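Local coordinates for protein acetyl-CoA C-acetyltransferase (Syntrophomonas wolfei subsp. wolfei, PDB 7N7Z) that probably catalyses the thiolase reaction, the reversible transfer of an acetyl group between two acetyl-CoA molecules that gives acetoacetyl-CoA and free CoA, at residues 300-303 / 304-308; 97-100 / 101-105. One frame throughout, in Å; residues are numbered along the deposited sequence.

Interaction 1: residues 300-303 / 304-308; sequences MPKV and LKQAG
Leu304 folds back over the carbonyl of Met300 in the last turns of helix 296-307. Its CG lies 3.4 Å from Met300 O, the same oxygen that accepts the backbone bond from Leu304 N at 3.2 Å. Having CG beside its own backbone N (chi1 -77°) is what brings the isobutyl group back over the preceding turn. This is the tightly packed side of the helix: Leu304, Val303 and Ala307 all rest on Leu398 of strand 394-400, Met300 leans on Trp317 and Val319, and Ala307 CB sits 3.6 Å from Val303 O. Lys302 O holds the turn with a nearly straight bond from Gln306 N (2.9 Å, 164° at the hydrogen) and takes a weak second one from Lys305 N.

Lys305 and Gln306 form the open, solvent side. Lys305 touches the preceding turn through its CB, 3.3 Å from Lys302 O, before the bent chain leads its ammonium away. Lys302 lies between the two faces, its chain on Cys283. It and Gln306 cross obliquely, Lys302 CE and Gln306 NE2 4.0 Å apart. The amine of Lys302 goes instead to Glu285, in a salt bridge, and to the carbonyl O of Ser284. Gly308, with positive phi, ends the helix in a Schellman motif, its N reaching Lys305 O at 3.1 Å and, weakly, Leu304 O. Apolar groups thus seat the helix on the sheet, Lys302 adds polar ties at the end of strand 277-285, and backbone bonds join the turns to each other.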
loop_
_atom_site.group_PDB
_atom_site.type_symbol
_atom_site.label_atom_id
_atom_site.label_comp_id
_atom_site.label_asym_id
_atom_site.label_seq_id
_atom_site.Cartn_x
_atom_site.Cartn_y
_atom_site.Cartn_z
ATOM N N MET B 300 -23.044 -35.046 7.974
ATOM C CA MET B 300 -22.747 -36.454 8.224
ATOM C C MET B 300 -23.985 -37.333 8.122
ATOM O O MET B 300 -23.931 -38.359 7.422
ATOM C CB MET B 300 -22.070 -36.601 9.591
ATOM C CG MET B 300 -20.648 -36.074 9.633
ATOM S SD MET B 300 -20.051 -35.882 11.323
ATOM C CE MET B 300 -19.720 -37.587 11.759
ATOM N N PRO B 301 -25.112 -37.015 8.767
ATOM C CA PRO B 301 -26.306 -37.854 8.577
ATOM C C PRO B 301 -26.783 -37.886 7.137
ATOM O O PRO B 301 -27.282 -38.922 6.679
ATOM C CB PRO B 301 -27.349 -37.208 9.502
ATOM C CG PRO B 301 -26.569 -36.362 10.456
ATOM C CD PRO B 301 -25.362 -35.904 9.703
ATOM N N LYS B 302 -26.639 -36.780 6.406
ATOM C CA LYS B 302 -27.120 -36.730 5.029
ATOM C C LYS B 302 -26.346 -37.696 4.140
ATOM O O LYS B 302 -26.942 -38.530 3.448
ATOM C CB LYS B 302 -27.016 -35.304 4.491
ATOM C CG LYS B 302 -27.646 -35.116 3.121
ATOM C CD LYS B 302 -27.708 -33.650 2.738
ATOM C CE LYS B 302 -27.622 -33.465 1.233
ATOM N NZ LYS B 302 -27.504 -32.030 0.851
ATOM N N VAL B 303 -25.015 -37.595 4.139
ATOM C CA VAL B 303 -24.210 -38.469 3.290
ATOM C C VAL B 303 -24.456 -39.930 3.646
ATOM O O VAL B 303 -24.476 -40.804 2.770
ATOM C CB VAL B 303 -22.719 -38.098 3.397
ATOM C CG1 VAL B 303 -22.181 -38.395 4.792
ATOM C CG2 VAL B 303 -21.913 -38.835 2.336
ATOM N N LEU B 304 -24.652 -40.220 4.934
ATOM C CA LEU B 304 -24.961 -41.587 5.339
ATOM C C LEU B 304 -26.270 -42.055 4.718
ATOM O O LEU B 304 -26.398 -43.218 4.319
ATOM C CB LEU B 304 -25.024 -41.681 6.863
ATOM C CG LEU B 304 -23.678 -41.711 7.590
ATOM C CD1 LEU B 304 -23.879 -41.524 9.088
ATOM C CD2 LEU B 304 -22.937 -43.011 7.310
ATOM N N LYS B 305 -27.256 -41.161 4.626
ATOM C CA LYS B 305 -28.520 -41.516 3.989
ATOM C C LYS B 305 -28.322 -41.783 2.503
ATOM O O LYS B 305 -28.795 -42.797 1.974
ATOM C CB LYS B 305 -29.544 -40.399 4.204
ATOM C CG LYS B 305 -30.992 -40.858 4.120
ATOM C CD LYS B 305 -31.953 -39.678 4.117
ATOM C CE LYS B 305 -32.766 -39.621 2.832
ATOM N NZ LYS B 305 -33.469 -38.315 2.670
ATOM N N GLN B 306 -27.612 -40.887 1.813
ATOM C CA GLN B 306 -27.392 -41.052 0.380
ATOM C C GLN B 306 -26.739 -42.390 0.057
ATOM O O GLN B 306 -26.982 -42.955 -1.015
ATOM C CB GLN B 306 -26.528 -39.906 -0.153
ATOM C CG GLN B 306 -27.137 -38.524 0.029
ATOM C CD GLN B 306 -26.439 -37.460 -0.802
ATOM O OE1 GLN B 306 -25.221 -37.499 -0.987
ATOM N NE2 GLN B 306 -27.209 -36.503 -1.306
ATOM N N ALA B 307 -25.913 -42.912 0.966
ATOM C CA ALA B 307 -25.165 -44.138 0.721
ATOM C C ALA B 307 -25.806 -45.374 1.337
ATOM O O ALA B 307 -25.400 -46.492 1.001
ATOM C CB ALA B 307 -23.733 -43.995 1.255
ATOM N N GLY B 308 -26.789 -45.209 2.220
ATOM C CA GLY B 308 -27.408 -46.351 2.860
ATOM C C GLY B 308 -26.645 -46.903 4.039
ATOM O O GLY B 308 -26.919 -48.027 4.470
#

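Interaction 2: residues 97-100 / 101-105; sequences RATE and IACQN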
loop_
_atom_site.group_PDB
_atom_site.type_symbol
_atom_site.label_atom_id
_atom_site.label_comp_id
_atom_site.label_asym_id
_atom_site.label_seq_id
_atom_site.Cartn_x
_atom_site.Cartn_y
_atom_site.Cartn_z
ATOM N N ARG B 97 -14.641 -30.251 -1.840
ATOM C CA ARG B 97 -15.470 -29.916 -2.996
ATOM C C ARG B 97 -14.716 -30.141 -4.301
ATOM O O ARG B 97 -15.305 -30.588 -5.291
ATOM C CB ARG B 97 -15.954 -28.465 -2.908
ATOM C CG ARG B 97 -17.033 -28.099 -3.931
ATOM C CD ARG B 97 -18.317 -28.902 -3.724
ATOM N NE ARG B 97 -19.304 -28.666 -4.772
ATOM C CZ ARG B 97 -20.286 -27.774 -4.701
ATOM N NH1 ARG B 97 -20.430 -26.984 -3.649
ATOM N NH2 ARG B 97 -21.145 -27.674 -5.711
ATOM N N ALA B 98 -13.417 -29.827 -4.325
ATOM C CA ALA B 98 -12.593 -30.205 -5.468
ATOM C C ALA B 98 -12.662 -31.706 -5.707
ATOM O O ALA B 98 -12.725 -32.161 -6.855
ATOM C CB ALA B 98 -11.146 -29.766 -5.244
ATOM N N THR B 99 -12.653 -32.491 -4.628
ATOM C CA THR B 99 -12.776 -33.937 -4.759
ATOM C C THR B 99 -14.100 -34.319 -5.405
ATOM O O THR B 99 -14.141 -35.180 -6.291
ATOM C CB THR B 99 -12.639 -34.595 -3.385
ATOM O OG1 THR B 99 -11.324 -34.352 -2.868
ATOM C CG2 THR B 99 -12.877 -36.095 -3.476
ATOM N N GLU B 100 -15.195 -33.685 -4.979
ATOM C CA GLU B 100 -16.499 -33.995 -5.556
ATOM C C GLU B 100 -16.545 -33.631 -7.035
ATOM O O GLU B 100 -16.954 -34.443 -7.874
ATOM C CB GLU B 100 -17.599 -33.260 -4.789
ATOM C CG GLU B 100 -18.993 -33.805 -5.059
ATOM C CD GLU B 100 -20.086 -33.004 -4.375
ATOM O OE1 GLU B 100 -21.031 -33.624 -3.841
ATOM O OE2 GLU B 100 -20.010 -31.756 -4.379
ATOM N N ILE B 101 -16.132 -32.407 -7.372
ATOM C CA ILE B 101 -16.182 -31.960 -8.763
ATOM C C ILE B 101 -15.436 -32.940 -9.660
ATOM O O ILE B 101 -15.923 -33.335 -10.726
ATOM C CB ILE B 101 -15.611 -30.536 -8.890
ATOM C CG1 ILE B 101 -16.544 -29.527 -8.216
ATOM C CG2 ILE B 101 -15.405 -30.174 -10.357
ATOM C CD1 ILE B 101 -15.883 -28.200 -7.900
ATOM N N ALA B 102 -14.236 -33.345 -9.239
ATOM C CA ALA B 102 -13.457 -34.289 -10.033
ATOM C C ALA B 102 -14.139 -35.650 -10.100
ATOM O O ALA B 102 -14.224 -36.257 -11.174
ATOM C CB ALA B 102 -12.052 -34.428 -9.449
ATOM N N CYS B 103 -14.635 -36.143 -8.965
ATOM C CA CYS B 103 -15.239 -37.471 -8.944
ATOM C C CYS B 103 -16.504 -37.514 -9.793
ATOM O O CYS B 103 -16.732 -38.480 -10.530
ATOM C CB CYS B 103 -15.537 -37.881 -7.503
ATOM S SG CYS B 103 -14.056 -38.305 -6.540
ATOM N N GLN B 104 -17.338 -36.475 -9.707
ATOM C CA GLN B 104 -18.557 -36.452 -10.510
ATOM C C GLN B 104 -18.240 -36.337 -11.994
ATOM O O GLN B 104 -18.986 -36.863 -12.828
ATOM C CB GLN B 104 -19.462 -35.307 -10.057
ATOM C CG GLN B 104 -20.063 -35.535 -8.674
ATOM C CD GLN B 104 -21.031 -34.445 -8.239
ATOM O OE1 GLN B 104 -21.827 -34.648 -7.322
ATOM N NE2 GLN B 104 -20.963 -33.284 -8.886
ATOM N N ASN B 105 -17.142 -35.663 -12.347
ATOM C CA ASN B 105 -16.683 -35.689 -13.732
ATOM C C ASN B 105 -16.324 -37.108 -14.154
ATOM O O ASN B 105 -16.602 -37.520 -15.286
ATOM C CB ASN B 105 -15.483 -34.758 -13.906
ATOM C CG ASN B 105 -15.863 -33.423 -14.515
ATOM O OD1 ASN B 105 -16.362 -33.356 -15.638
ATOM N ND2 ASN B 105 -15.625 -32.349 -13.774
#
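Helix 94-107 of the N-terminal thiolase domain, which follows the predicted nucleophile Cys92, packs one face on the central sheet and another on a second subunit. Ala98 and Ala102 face the sheet, lying on Val56 and Val116. On the subunit side, Glu100 and Gln104 run side by side in the same direction, carboxylate and amide stacked with their planes 26° apart. The OE1 atoms of Glu100 and Gln104 stand 3.7 Å from each other; Lys110 NZ of the second subunit forms a salt bridge with the first and a hydrogen bond to the second, which probably offsets the closeness of two oxygens. Beneath them Gln104 N donates to Glu100 O at 2.8 Å, and Gln104 CG packs over that same carbonyl. Were Gln104 cut back to an alanine, Lys110 of the second subunit would probably lose its amide oxygen partner and one flat side of the Glu100 carboxylate would be bared.

The other oxygen of Glu100 faces Arg97: OE2 is 3.2 Å from Arg97 NE but well out of the guanidinium plane, so charge alone joins them. The N-H groups at the far end of Arg97 go to Gln90 and to Glu54 of the second subunit. With its CG anti to the backbone N (chi1 -169°), Arg97 sets that carbon 4.1 Å from Ile101 CD1, and the two chains cross at about a right angle. Thr99 CG2 touches Cys103 SG at 4.0 Å, while the Thr99 hydroxyl is bonded to Gly95 O. Last in the row, Ile101 O is gripped from opposite faces of its plane, by Asn105 N at 3.1 Å and by Asn105 ND2 at 3.2 Å.

In the fold
Interaction 2 comes first along the chain, on helix 94-107 of the N-terminal thiolase domain, and interaction 1 follows on helix 296-307 of the C-terminal one. Their centres lie 18 Å apart and their nearest atoms about 6 Å, without touching. Strand 394-400 links them, since side chains of both helices rest on it. Lys110 of the second subunit reaches both, binding Glu100 and Gln104 in interaction 2 and packing on Gln306 in interaction 1. Each helix also runs near a residue predicted to be catalytic: the Arg97 side chain is about 10 Å from that of Cys92, and Met300's about 9 Å from that of Cys388, so both probably belong to the scaffold around the active site.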